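Local coordinates for Phi class glutathione transferase GSTF1 (Populus tremula x Populus tremuloides, PDB 4RI6), which probably catalyses the conjugation of glutathione to electrophilic compounds such as organic halides in detoxification, and binds glutathione, at residues V16-A21 against F162-L167; L20-E25 against K86-T91; K142-Y147 against K190-W195; T154-G159 against W196-N201; Y175-T180 against Y184-R189. All coordinates share one frame; numbering follows the deposited sequence.

Contact 1: residues V16-A21 against F162-L167; sequences VSRVLA and FSFADL
Arg18 and Ala21 meet Phe164 and Leu167 at the interdomain seam of the glutathione transferase fold, where helix 14-25 of the thioredoxin-like N-terminal domain faces the start of helix 164-179 in the all-helical C-terminal domain. The contact is buried and apolar. Leu167 points at helix 14-25 and lays both methyls against one face of it: CD2 lies 3.6 Å from Arg18 O and 4.0 Å from Ala21 CB, while CD1 sits 4.0 Å from Ala21 C. With CG of Leu167 anti to the backbone N (chi1 -173°), the isobutyl fork is carried forward onto the helix surface. Phe164 works with the far end of its ring, its CZ 3.9 Å from Arg18 CD and also close to CG. The two side chains cross at about a right angle, and the guanidinium and ring planes stand 71° apart, so the aliphatic part of the arginine does the touching and its charge is not stacked on the ring. Beyond CD the chain bends at chi3 (-66°) and the guanidinium turns to other partners, with NE bonded to Ser168 OG and NH1 to Ser69 OG. Ser69 belongs to the glutathione site, so Arg18 ties this seam to the wall of the pocket. At the start of helix 164-179, Ser163 and Asp166 form a capping box, known from the glutathione transferase fold: Ala165 N donates to Ser163 OG at 3.0 Å, and Ser163 N reaches the anti lone pair of Asp166 OD2 at 2.9 Å.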
# COMPACT_ATOMS: atom_id res chain seq x y z
N VAL A 16 0.16 7.44 12.61
CA VAL A 16 0.90 8.62 13.08
C VAL A 16 2.33 8.23 13.49
O VAL A 16 3.29 8.92 13.18
CB VAL A 16 0.18 9.31 14.28
CG1 VAL A 16 1.04 10.45 14.85
CG2 VAL A 16 -1.21 9.82 13.86
N SER A 17 2.47 7.13 14.22
CA SER A 17 3.77 6.67 14.69
C SER A 17 4.74 6.40 13.54
O SER A 17 5.93 6.68 13.64
CB SER A 17 3.62 5.40 15.54
OG SER A 17 3.08 5.72 16.81
N ARG A 18 4.22 5.86 12.45
CA ARG A 18 5.00 5.63 11.25
C ARG A 18 5.58 6.94 10.75
O ARG A 18 6.76 7.04 10.42
CB ARG A 18 4.14 4.97 10.17
CG ARG A 18 4.87 4.73 8.86
CD ARG A 18 3.98 4.05 7.81
NE ARG A 18 3.68 2.71 8.27
CZ ARG A 18 2.54 2.31 8.82
NH1 ARG A 18 1.50 3.13 8.93
NH2 ARG A 18 2.46 1.07 9.26
N VAL A 19 4.76 7.98 10.71
CA VAL A 19 5.24 9.27 10.23
C VAL A 19 6.25 9.89 11.21
O VAL A 19 7.28 10.43 10.79
CB VAL A 19 4.06 10.23 9.98
CG1 VAL A 19 4.54 11.63 9.69
CG2 VAL A 19 3.22 9.73 8.83
N LEU A 20 5.97 9.81 12.51
CA LEU A 20 6.85 10.39 13.50
C LEU A 20 8.22 9.76 13.46
O LEU A 20 9.23 10.46 13.55
CB LEU A 20 6.26 10.25 14.91
CG LEU A 20 4.98 11.03 15.19
CD1 LEU A 20 4.50 10.78 16.61
CD2 LEU A 20 5.21 12.52 15.00
N ALA A 21 8.27 8.44 13.35
CA ALA A 21 9.54 7.75 13.31
C ALA A 21 10.33 8.20 12.09
O ALA A 21 11.56 8.37 12.17
CB ALA A 21 9.33 6.25 13.30
N PHE A 162 19.06 -0.77 7.70
CA PHE A 162 17.71 -0.38 8.12
C PHE A 162 17.08 0.48 7.04
O PHE A 162 17.73 1.37 6.50
CB PHE A 162 17.74 0.38 9.46
CG PHE A 162 16.39 0.82 9.96
CD1 PHE A 162 15.53 -0.07 10.59
CD2 PHE A 162 16.00 2.15 9.87
CE1 PHE A 162 14.31 0.34 11.08
CE2 PHE A 162 14.77 2.57 10.36
CZ PHE A 162 13.92 1.67 10.96
N SER A 163 15.82 0.21 6.71
CA SER A 163 15.14 1.01 5.70
C SER A 163 13.73 1.32 6.13
O SER A 163 13.24 0.81 7.14
CB SER A 163 15.09 0.28 4.36
OG SER A 163 14.08 -0.70 4.33
N PHE A 164 13.07 2.14 5.32
CA PHE A 164 11.67 2.41 5.57
C PHE A 164 10.83 1.14 5.60
O PHE A 164 9.80 1.07 6.27
CB PHE A 164 11.11 3.39 4.52
CG PHE A 164 9.72 3.82 4.83
CD1 PHE A 164 9.48 4.67 5.89
CD2 PHE A 164 8.63 3.29 4.14
CE1 PHE A 164 8.22 5.02 6.24
CE2 PHE A 164 7.36 3.66 4.49
CZ PHE A 164 7.15 4.53 5.53
N ALA A 165 11.25 0.11 4.87
CA ALA A 165 10.52 -1.15 4.91
C ALA A 165 10.46 -1.69 6.33
O ALA A 165 9.41 -2.11 6.79
CB ALA A 165 11.13 -2.17 3.99
N ASP A 166 11.59 -1.68 7.03
CA ASP A 166 11.61 -2.13 8.42
C ASP A 166 10.80 -1.19 9.30
O ASP A 166 9.98 -1.62 10.12
CB ASP A 166 13.03 -2.25 8.93
CG ASP A 166 13.90 -3.04 7.99
OD1 ASP A 166 13.76 -4.29 7.93
OD2 ASP A 166 14.74 -2.42 7.31
N LEU A 167 11.03 0.11 9.11
CA LEU A 167 10.37 1.14 9.90
C LEU A 167 8.86 0.96 9.85
O LEU A 167 8.19 1.02 10.88
CB LEU A 167 10.78 2.53 9.41
CG LEU A 167 10.31 3.74 10.22
CD1 LEU A 167 11.20 4.94 9.92
CD2 LEU A 167 8.84 4.08 9.94

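Contact 2: residues L20-E25 against K86-T91; sequences LATLIE and KSLYGT. Unlike the reference sequence in segment 86-91: Lys86 (reference Arg).
Leu88 reaches from the loop between helices 69-79 and 93-122 to the C-terminal turn of helix 14-25, and presents a single methyl to Thr22 and Glu25. Its CG stands anti to the backbone N (chi1 -176°), which carries the branch toward the helix. CD2 touches both side chains, which are three residues apart on the same face: it lies 3.9 Å from Glu25 CB and 4.1 Å from Thr22 CG2. The threonine offers its methyl here and crosses the leucine obliquely, while its hydroxyl is turned back to the helix, where OG1 bonds with Arg18 O. Glu25 likewise gives only its root to the leucine. Its chain bends at chi2 (-79°), and the carboxylate finds its partners elsewhere: OE2 forms a salt bridge with Arg202 and a hydrogen bond with Ser204, and OE1 bonds with Asn85 ND2. The loop runs between the two domains of the transferase fold, and Leu88 also packs on Cys77 of helix 69-79 and on Phe162. Chemically, the contact sorts carbon from oxygen: methyl and methylene groups close against the leucine, while the hydroxyl of Thr22 and the carboxylate of Glu25 find their hydrogen bonds and salt bridge elsewhere.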
# COMPACT_ATOMS: atom_id res chain seq x y z
N LEU A 20 5.97 9.81 12.51
CA LEU A 20 6.85 10.39 13.50
C LEU A 20 8.22 9.76 13.46
O LEU A 20 9.23 10.46 13.55
CB LEU A 20 6.26 10.25 14.91
CG LEU A 20 4.98 11.03 15.19
CD1 LEU A 20 4.50 10.78 16.61
CD2 LEU A 20 5.21 12.52 15.00
N ALA A 21 8.27 8.44 13.35
CA ALA A 21 9.54 7.75 13.31
C ALA A 21 10.33 8.20 12.09
O ALA A 21 11.56 8.37 12.17
CB ALA A 21 9.33 6.25 13.30
N THR A 22 9.64 8.39 10.97
CA THR A 22 10.30 8.85 9.75
C THR A 22 10.85 10.26 9.89
O THR A 22 12.00 10.51 9.53
CB THR A 22 9.32 8.78 8.57
OG1 THR A 22 8.89 7.42 8.42
CG2 THR A 22 9.97 9.27 7.27
N LEU A 23 10.05 11.17 10.44
CA LEU A 23 10.51 12.53 10.67
C LEU A 23 11.77 12.53 11.51
O LEU A 23 12.71 13.26 11.24
CB LEU A 23 9.41 13.36 11.33
CG LEU A 23 8.23 13.67 10.42
CD1 LEU A 23 7.04 14.12 11.22
CD2 LEU A 23 8.63 14.74 9.43
N ILE A 24 11.79 11.69 12.54
CA ILE A 24 12.92 11.68 13.47
C ILE A 24 14.17 11.09 12.81
O ILE A 24 15.26 11.64 12.93
CB ILE A 24 12.56 10.91 14.75
CG1 ILE A 24 11.49 11.67 15.53
CG2 ILE A 24 13.80 10.72 15.61
CD1 ILE A 24 10.79 10.85 16.61
N GLU A 25 14.00 9.99 12.07
CA GLU A 25 15.09 9.45 11.27
C GLU A 25 15.63 10.48 10.30
O GLU A 25 16.84 10.54 10.07
CB GLU A 25 14.62 8.22 10.49
CG GLU A 25 14.41 6.97 11.35
CD GLU A 25 15.70 6.22 11.70
OE1 GLU A 25 16.71 6.36 10.98
OE2 GLU A 25 15.68 5.47 12.70
N LYS A 86 20.23 9.37 5.35
CA LYS A 86 20.12 9.52 3.90
C LYS A 86 19.65 8.24 3.20
O LYS A 86 19.06 8.31 2.12
CB LYS A 86 21.46 9.94 3.31
CG LYS A 86 21.98 11.25 3.88
CD LYS A 86 23.08 11.83 3.03
CE LYS A 86 23.71 13.03 3.70
NZ LYS A 86 24.68 13.71 2.80
N SER A 87 19.91 7.09 3.80
CA SER A 87 19.65 5.82 3.12
C SER A 87 18.27 5.24 3.45
O SER A 87 17.97 4.14 3.00
CB SER A 87 20.71 4.79 3.49
OG SER A 87 20.44 4.25 4.77
N LEU A 88 17.45 5.97 4.20
CA LEU A 88 16.23 5.37 4.75
C LEU A 88 15.34 4.77 3.67
O LEU A 88 14.76 3.69 3.86
CB LEU A 88 15.45 6.41 5.57
CG LEU A 88 14.19 5.90 6.30
CD1 LEU A 88 14.52 4.82 7.34
CD2 LEU A 88 13.45 7.05 6.96
N TYR A 89 15.23 5.45 2.53
CA TYR A 89 14.44 4.94 1.40
C TYR A 89 15.35 4.83 0.18
O TYR A 89 14.96 5.10 -0.96
CB TYR A 89 13.22 5.83 1.14
CG TYR A 89 11.92 5.09 0.83
CD1 TYR A 89 11.86 4.11 -0.16
CD2 TYR A 89 10.76 5.39 1.52
CE1 TYR A 89 10.66 3.46 -0.44
CE2 TYR A 89 9.57 4.73 1.26
CZ TYR A 89 9.52 3.78 0.28
OH TYR A 89 8.31 3.16 0.03
N GLY A 90 16.58 4.40 0.44
CA GLY A 90 17.58 4.24 -0.60
C GLY A 90 18.22 5.54 -1.04
O GLY A 90 17.88 6.61 -0.54
N THR A 91 19.12 5.45 -2.01
CA THR A 91 19.83 6.62 -2.52
C THR A 91 19.82 6.70 -4.04
O THR A 91 20.44 7.59 -4.62
CB THR A 91 21.29 6.62 -2.07
OG1 THR A 91 21.94 5.46 -2.62
CG2 THR A 91 21.36 6.59 -0.55

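Contact 3: residues K142-Y147 against K190-W195; sequences KVLDIY and KNVNRW
Val192, near the start of helix 190-200, packs on Leu144 and Tyr147 of helix 130-150 in the helical C-terminal domain of the glutathione transferase fold. The two helical segments run almost perpendicular, at 83°, and their axes approach to 9.3 Å. Such a steep crossing confines the contact to a small patch, and Val192 fills its centre. Its CG2, anti to the carbonyl carbon, enters beside the backbone of the first helix, 3.7 Å from Leu144 O and 4.0 Å from Tyr147 CB. The other methyl, CG1, is 4.3 Å from Leu144 CD2. One turn further along helix 190-200, Trp195 brings the far corner of its six-membered ring to the tyrosine. The two rings touch obliquely. The tyrosine ring has a neighbour from its own helix over one face: Val143 CG1 lies 3.7 Å above the plane, offset toward the rim. The polar ends of both aromatic residues are occupied elsewhere, Tyr147 OH by His169 NE2 and Trp195 NE1 by Asp166 OD1, and these bonds probably help to fix how the rings are turned. Around the patch, Glu148 accepts from the backbone N of Asn191 and of Val192 at the start of helix 190-200, and Phe53 of the second subunit packs on Tyr147, so the crossing lies close to the dimer interface. Where the rings come together, Tyr147 CD2 is 4.3 Å from Trp195 CH2.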
# COMPACT_ATOMS: atom_id res chain seq x y z
N LYS A 142 1.94 -17.02 8.91
CA LYS A 142 2.40 -17.39 7.57
C LYS A 142 3.31 -16.32 6.97
O LYS A 142 4.32 -16.64 6.35
CB LYS A 142 1.20 -17.66 6.64
CG LYS A 142 0.45 -18.96 6.99
CD LYS A 142 1.08 -20.19 6.35
CE LYS A 142 0.91 -21.43 7.24
NZ LYS A 142 1.75 -22.60 6.84
N VAL A 143 2.95 -15.05 7.12
CA VAL A 143 3.82 -13.97 6.68
C VAL A 143 5.17 -14.03 7.38
O VAL A 143 6.23 -13.90 6.76
CB VAL A 143 3.16 -12.60 6.94
CG1 VAL A 143 4.07 -11.48 6.58
CG2 VAL A 143 1.86 -12.48 6.15
N LEU A 144 5.15 -14.20 8.69
CA LEU A 144 6.40 -14.18 9.46
C LEU A 144 7.26 -15.41 9.21
O LEU A 144 8.49 -15.34 9.37
CB LEU A 144 6.09 -14.02 10.95
CG LEU A 144 5.48 -12.65 11.30
CD1 LEU A 144 5.11 -12.60 12.78
CD2 LEU A 144 6.43 -11.48 10.95
N ASP A 145 6.67 -16.52 8.75
CA ASP A 145 7.48 -17.68 8.33
C ASP A 145 8.31 -17.31 7.08
O ASP A 145 9.44 -17.78 6.91
CB ASP A 145 6.62 -18.91 8.03
CG ASP A 145 6.05 -19.57 9.28
OD1 ASP A 145 6.63 -19.44 10.38
OD2 ASP A 145 5.01 -20.29 9.12
N ILE A 146 7.73 -16.49 6.21
CA ILE A 146 8.45 -16.02 5.04
C ILE A 146 9.53 -15.02 5.44
O ILE A 146 10.66 -15.08 4.94
CB ILE A 146 7.48 -15.40 4.02
CG1 ILE A 146 6.53 -16.49 3.54
CG2 ILE A 146 8.26 -14.77 2.87
CD1 ILE A 146 5.37 -15.99 2.78
N TYR A 147 9.21 -14.13 6.37
CA TYR A 147 10.20 -13.20 6.88
C TYR A 147 11.33 -13.94 7.57
O TYR A 147 12.47 -13.54 7.47
CB TYR A 147 9.60 -12.21 7.88
CG TYR A 147 8.70 -11.12 7.32
CD1 TYR A 147 8.20 -11.17 6.02
CD2 TYR A 147 8.39 -10.02 8.10
CE1 TYR A 147 7.38 -10.15 5.55
CE2 TYR A 147 7.59 -9.02 7.64
CZ TYR A 147 7.09 -9.09 6.37
OH TYR A 147 6.29 -8.06 5.93
N LYS A 190 13.49 -17.13 15.36
CA LYS A 190 14.77 -16.58 15.78
C LYS A 190 15.27 -15.42 14.91
O LYS A 190 15.72 -14.42 15.45
CB LYS A 190 15.84 -17.69 15.86
CG LYS A 190 16.43 -18.19 14.55
CD LYS A 190 17.66 -19.07 14.82
CE LYS A 190 18.30 -19.54 13.52
NZ LYS A 190 17.46 -20.57 12.86
N ASN A 191 15.18 -15.52 13.59
CA ASN A 191 15.64 -14.40 12.77
C ASN A 191 14.71 -13.19 12.88
O ASN A 191 15.17 -12.06 12.91
CB ASN A 191 15.78 -14.82 11.30
CG ASN A 191 16.77 -15.93 11.10
OD1 ASN A 191 17.74 -16.08 11.85
ND2 ASN A 191 16.53 -16.73 10.07
N VAL A 192 13.40 -13.43 12.90
CA VAL A 192 12.42 -12.36 13.09
C VAL A 192 12.66 -11.69 14.43
O VAL A 192 12.59 -10.47 14.55
CB VAL A 192 10.98 -12.91 12.99
CG1 VAL A 192 9.94 -11.88 13.44
CG2 VAL A 192 10.72 -13.30 11.56
N ASN A 193 12.95 -12.48 15.45
CA ASN A 193 13.19 -11.91 16.76
C ASN A 193 14.44 -11.04 16.79
O ASN A 193 14.45 -9.98 17.40
CB ASN A 193 13.28 -13.02 17.82
CG ASN A 193 13.51 -12.47 19.19
OD1 ASN A 193 12.61 -11.90 19.81
ND2 ASN A 193 14.72 -12.64 19.69
N ARG A 194 15.48 -11.46 16.09
CA ARG A 194 16.71 -10.67 15.99
C ARG A 194 16.43 -9.33 15.33
O ARG A 194 16.80 -8.25 15.85
CB ARG A 194 17.76 -11.42 15.17
CG ARG A 194 19.05 -10.67 14.99
CD ARG A 194 19.77 -11.11 13.75
NE ARG A 194 19.11 -10.60 12.55
CZ ARG A 194 18.80 -11.33 11.49
NH1 ARG A 194 19.02 -12.64 11.47
NH2 ARG A 194 18.24 -10.74 10.44
N TRP A 195 15.77 -9.41 14.19
CA TRP A 195 15.37 -8.24 13.44
C TRP A 195 14.50 -7.32 14.30
O TRP A 195 14.77 -6.12 14.37
CB TRP A 195 14.61 -8.70 12.20
CG TRP A 195 13.82 -7.69 11.44
CD1 TRP A 195 14.29 -6.74 10.59
CD2 TRP A 195 12.39 -7.60 11.38
NE1 TRP A 195 13.25 -6.05 10.02
CE2 TRP A 195 12.07 -6.56 10.49
CE3 TRP A 195 11.35 -8.30 12.00
CZ2 TRP A 195 10.74 -6.20 10.18
CZ3 TRP A 195 10.03 -7.93 11.71
CH2 TRP A 195 9.75 -6.90 10.80

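Contact 4: residues T154-G159 against W196-N201; sequences TRFLAG and WTEISN
The guanidinium of Arg155 lies with Phe156 CE2 3.3 Å above one face, offset toward the rim, and receives the carboxylate of Glu198 at its edge. The Phe156 ring in turn has Ile199 at its edge, CG2 of the isoleucine being 3.9 Å from CE1 and in the ring plane, as the two side chains slide past each other in opposite directions. The grip of arginine on glutamate is side-on: Arg155 NE donates to Glu198 OE1 at 3.0 Å (172°), and NH2 donates to OE2 at 2.8 Å (169°), both oxygens being met on the syn side. An extended Arg155 chain and a Glu198 chain bent at chi2 cross at about a right angle, yet their flat ends are nearly coplanar, 23° apart. This bidentate salt bridge clips the loop between helices 130-150 and 164-179 to helix 190-200 in the C-terminal domain of the transferase fold. A water makes a second bridge, donating to Arg155 O at 2.8 Å and to Glu198 OE1 at 2.7 Å. An alanine in place of Glu198 would remove both acceptors and is likely to leave the Arg155 guanidinium without its countercharge and freer to turn, with the bridging water losing one of its acceptors. Arg155 O also accepts from Arg194 NH2.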
# COMPACT_ATOMS: atom_id res chain seq x y z
N THR A 154 19.38 -11.87 4.86
CA THR A 154 19.76 -10.47 5.04
C THR A 154 19.47 -10.04 6.46
O THR A 154 18.64 -10.63 7.14
CB THR A 154 19.03 -9.54 4.07
OG1 THR A 154 17.62 -9.73 4.20
CG2 THR A 154 19.45 -9.84 2.64
N ARG A 155 20.16 -9.00 6.90
CA ARG A 155 20.02 -8.52 8.26
C ARG A 155 18.69 -7.81 8.49
O ARG A 155 18.07 -7.95 9.55
CB ARG A 155 21.19 -7.57 8.58
CG ARG A 155 21.23 -7.06 9.99
CD ARG A 155 22.48 -6.24 10.17
NE ARG A 155 22.41 -5.43 11.38
CZ ARG A 155 22.99 -4.25 11.54
NH1 ARG A 155 23.73 -3.71 10.58
NH2 ARG A 155 22.84 -3.60 12.68
N PHE A 156 18.28 -7.04 7.49
CA PHE A 156 17.01 -6.33 7.49
C PHE A 156 16.19 -6.83 6.32
O PHE A 156 16.67 -7.66 5.54
CB PHE A 156 17.26 -4.82 7.41
CG PHE A 156 18.05 -4.28 8.58
CD1 PHE A 156 17.41 -3.97 9.78
CD2 PHE A 156 19.41 -4.07 8.48
CE1 PHE A 156 18.13 -3.50 10.87
CE2 PHE A 156 20.14 -3.58 9.57
CZ PHE A 156 19.48 -3.29 10.76
N LEU A 157 14.95 -6.37 6.19
CA LEU A 157 14.09 -6.99 5.17
C LEU A 157 14.65 -6.84 3.77
O LEU A 157 14.60 -7.77 2.98
CB LEU A 157 12.69 -6.40 5.21
CG LEU A 157 11.82 -6.87 6.37
CD1 LEU A 157 10.53 -6.10 6.38
CD2 LEU A 157 11.53 -8.36 6.30
N ALA A 158 15.17 -5.65 3.46
CA ALA A 158 15.57 -5.35 2.10
C ALA A 158 17.08 -5.48 1.85
O ALA A 158 17.55 -5.28 0.74
CB ALA A 158 15.09 -3.95 1.74
N GLY A 159 17.83 -5.87 2.87
CA GLY A 159 19.27 -5.90 2.73
C GLY A 159 20.03 -5.60 4.00
O GLY A 159 19.58 -5.96 5.09
N TRP A 196 13.48 -7.88 14.94
CA TRP A 196 12.60 -7.10 15.80
C TRP A 196 13.39 -6.37 16.89
O TRP A 196 13.15 -5.18 17.18
CB TRP A 196 11.51 -7.97 16.45
CG TRP A 196 10.66 -7.07 17.27
CD1 TRP A 196 10.61 -7.01 18.62
CD2 TRP A 196 9.81 -6.03 16.79
NE1 TRP A 196 9.78 -6.01 19.02
CE2 TRP A 196 9.28 -5.38 17.91
CE3 TRP A 196 9.46 -5.58 15.51
CZ2 TRP A 196 8.40 -4.31 17.80
CZ3 TRP A 196 8.59 -4.52 15.41
CH2 TRP A 196 8.07 -3.90 16.55
N THR A 197 14.34 -7.08 17.48
CA THR A 197 15.17 -6.50 18.52
C THR A 197 15.97 -5.33 17.95
O THR A 197 16.03 -4.27 18.56
CB THR A 197 16.10 -7.55 19.12
OG1 THR A 197 15.32 -8.61 19.69
CG2 THR A 197 16.95 -6.97 20.19
N GLU A 198 16.56 -5.50 16.78
CA GLU A 198 17.36 -4.42 16.22
C GLU A 198 16.53 -3.21 15.87
O GLU A 198 16.91 -2.09 16.17
CB GLU A 198 18.12 -4.86 14.96
CG GLU A 198 19.16 -5.94 15.21
CD GLU A 198 20.37 -5.75 14.32
OE1 GLU A 198 20.66 -6.62 13.47
OE2 GLU A 198 21.06 -4.71 14.50
N ILE A 199 15.38 -3.41 15.24
CA ILE A 199 14.66 -2.25 14.75
C ILE A 199 13.89 -1.54 15.87
O ILE A 199 13.78 -0.31 15.86
CB ILE A 199 13.72 -2.60 13.56
CG1 ILE A 199 12.57 -3.55 13.94
CG2 ILE A 199 14.56 -3.16 12.43
CD1 ILE A 199 11.52 -3.71 12.80
N SER A 200 13.41 -2.29 16.87
CA SER A 200 12.59 -1.67 17.92
C SER A 200 13.42 -0.93 18.95
O SER A 200 12.89 -0.15 19.74
CB SER A 200 11.73 -2.72 18.63
OG SER A 200 12.50 -3.66 19.36
N ASN A 201 14.73 -1.17 18.93
CA ASN A 201 15.63 -0.44 19.82
C ASN A 201 16.37 0.74 19.18
O ASN A 201 17.24 1.35 19.82
CB ASN A 201 16.63 -1.42 20.45
CG ASN A 201 16.01 -2.20 21.58
OD1 ASN A 201 15.83 -1.68 22.69
ND2 ASN A 201 15.62 -3.43 21.30
O HOH W 1 18.54 -7.87 12.34

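Contact 5: residues Y175-T180 against Y184-R189; sequences YLVNST and YLFTSR
The backbone passes from the end of helix 164-179 through a short turn into helix 184-187, which brings Val177 and Phe186 within 7.2 Å of each other, CA to CA. Phe186 points back at the longer helix; with CG anti to the carbonyl carbon (chi1 -63°), its ring meets two residues in succession. Val177 comes obliquely: its CG2 lies 3.7 Å from Phe186 CD1, and almost as close to CG and CB, so one methyl nestles at the root of the ring. Leu176 crosses at about a right angle and touches further out, with both CB and CD1 4.1 Å from Phe186 CE1. An alanine at Phe186 would probably open a gap beside Val177 CG2 and Leu176 CB, and Val192 of helix 190-200 would lose a neighbour as well. Side chains close the tail of each segment: Thr180 OG1 donates to Leu176 O at 2.7 Å, and Ser188 OG to Tyr184 O at 2.7 Å. Arg189 folds back with NH1 on Leu185 O, and its NE forms a salt bridge with Asp145. Between these two segments of the C-terminal domain the contact is carbon on carbon, while the hydrogen bonds named lie within each segment and the Arg189 charge is met by Asp145.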
# COMPACT_ATOMS: atom_id res chain seq x y z
N TYR A 175 2.94 -2.96 19.05
CA TYR A 175 1.74 -3.18 19.84
C TYR A 175 1.52 -4.67 20.08
O TYR A 175 1.16 -5.07 21.19
CB TYR A 175 0.51 -2.56 19.16
CG TYR A 175 0.21 -1.12 19.55
CD1 TYR A 175 -0.02 -0.76 20.86
CD2 TYR A 175 0.10 -0.14 18.57
CE1 TYR A 175 -0.31 0.56 21.19
CE2 TYR A 175 -0.20 1.18 18.89
CZ TYR A 175 -0.41 1.51 20.21
OH TYR A 175 -0.72 2.81 20.58
N LEU A 176 1.73 -5.49 19.07
CA LEU A 176 1.53 -6.93 19.26
C LEU A 176 2.55 -7.48 20.26
O LEU A 176 2.18 -8.23 21.16
CB LEU A 176 1.63 -7.68 17.93
CG LEU A 176 0.46 -7.38 16.99
CD1 LEU A 176 0.66 -8.02 15.64
CD2 LEU A 176 -0.89 -7.82 17.62
N VAL A 177 3.82 -7.10 20.13
CA VAL A 177 4.85 -7.66 21.00
C VAL A 177 4.69 -7.21 22.45
O VAL A 177 4.87 -8.00 23.37
CB VAL A 177 6.27 -7.30 20.49
CG1 VAL A 177 7.35 -7.68 21.47
CG2 VAL A 177 6.55 -8.02 19.18
N ASN A 178 4.37 -5.93 22.66
CA ASN A 178 4.48 -5.35 23.99
C ASN A 178 3.16 -5.12 24.69
O ASN A 178 3.14 -4.85 25.89
CB ASN A 178 5.23 -4.03 23.91
CG ASN A 178 6.64 -4.22 23.44
OD1 ASN A 178 7.05 -3.62 22.44
ND2 ASN A 178 7.39 -5.06 24.12
N SER A 179 2.05 -5.21 23.95
CA SER A 179 0.74 -4.90 24.53
C SER A 179 -0.31 -6.00 24.33
O SER A 179 -1.45 -5.83 24.75
CB SER A 179 0.23 -3.58 23.95
OG SER A 179 1.10 -2.51 24.31
N THR A 180 0.07 -7.13 23.74
CA THR A 180 -0.84 -8.27 23.61
C THR A 180 -0.12 -9.54 24.00
O THR A 180 1.08 -9.50 24.27
CB THR A 180 -1.38 -8.42 22.18
OG1 THR A 180 -0.40 -9.06 21.35
CG2 THR A 180 -1.79 -7.07 21.62
N TYR A 184 4.63 -13.84 20.87
CA TYR A 184 5.28 -15.08 20.45
C TYR A 184 5.42 -15.19 18.92
O TYR A 184 6.30 -15.87 18.41
CB TYR A 184 4.52 -16.31 20.97
CG TYR A 184 3.15 -16.54 20.36
CD1 TYR A 184 2.98 -17.28 19.20
CD2 TYR A 184 2.01 -16.02 20.96
CE1 TYR A 184 1.72 -17.48 18.64
CE2 TYR A 184 0.75 -16.23 20.41
CZ TYR A 184 0.61 -16.96 19.25
OH TYR A 184 -0.65 -17.17 18.70
N LEU A 185 4.53 -14.53 18.18
CA LEU A 185 4.61 -14.58 16.72
C LEU A 185 5.96 -14.08 16.23
O LEU A 185 6.52 -14.61 15.25
CB LEU A 185 3.48 -13.76 16.08
CG LEU A 185 2.09 -14.35 16.22
CD1 LEU A 185 1.05 -13.32 15.86
CD2 LEU A 185 1.96 -15.60 15.33
N PHE A 186 6.48 -13.08 16.93
CA PHE A 186 7.77 -12.49 16.61
C PHE A 186 8.90 -13.17 17.39
O PHE A 186 9.95 -13.50 16.82
CB PHE A 186 7.75 -10.99 16.92
CG PHE A 186 6.75 -10.23 16.08
CD1 PHE A 186 5.40 -10.19 16.41
CD2 PHE A 186 7.17 -9.55 14.94
CE1 PHE A 186 4.50 -9.47 15.62
CE2 PHE A 186 6.27 -8.85 14.16
CZ PHE A 186 4.94 -8.81 14.50
N THR A 187 8.69 -13.40 18.68
CA THR A 187 9.80 -13.81 19.53
C THR A 187 10.14 -15.29 19.39
O THR A 187 11.25 -15.67 19.72
CB THR A 187 9.53 -13.50 21.03
OG1 THR A 187 8.41 -14.25 21.49
CG2 THR A 187 9.27 -12.01 21.22
N SER A 188 9.21 -16.12 18.88
CA SER A 188 9.44 -17.56 18.71
C SER A 188 10.17 -17.91 17.41
O SER A 188 10.56 -19.06 17.19
CB SER A 188 8.13 -18.35 18.76
OG SER A 188 7.38 -18.16 17.57
N ARG A 189 10.37 -16.91 16.57
CA ARG A 189 11.05 -17.06 15.29
C ARG A 189 12.41 -16.37 15.41
O ARG A 189 12.48 -15.16 15.57
CB ARG A 189 10.19 -16.43 14.17
CG ARG A 189 8.97 -17.26 13.83
CD ARG A 189 8.00 -16.53 12.88
NE ARG A 189 6.96 -17.47 12.47
CZ ARG A 189 5.91 -17.79 13.21
NH1 ARG A 189 5.65 -17.17 14.35
NH2 ARG A 189 5.11 -18.76 12.81

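Contacts 1 and 2 share helix 14-25, lie about 7 Å apart between centres, and join the thioredoxin-like domain to the C-terminal domain and the interdomain loop; Phe164 N to Leu88 O links them directly. Contacts 3, 4 and 5 are confined to the helical domain. Contacts 3 and 4 use successive parts of helix 190-200, centres about 10 Å apart. Along the chain contact 2 closes before contacts 3, 4 and 5 open, contact 1 crosses contacts 3 and 4, and contact 5 is nested inside both. Asp166 of contact 1 bonds with Trp195 of contact 3 and Leu157 of contact 4. The glutathione-side seam is thus connected through helix 164-179 to helices 130-150 and 190-200.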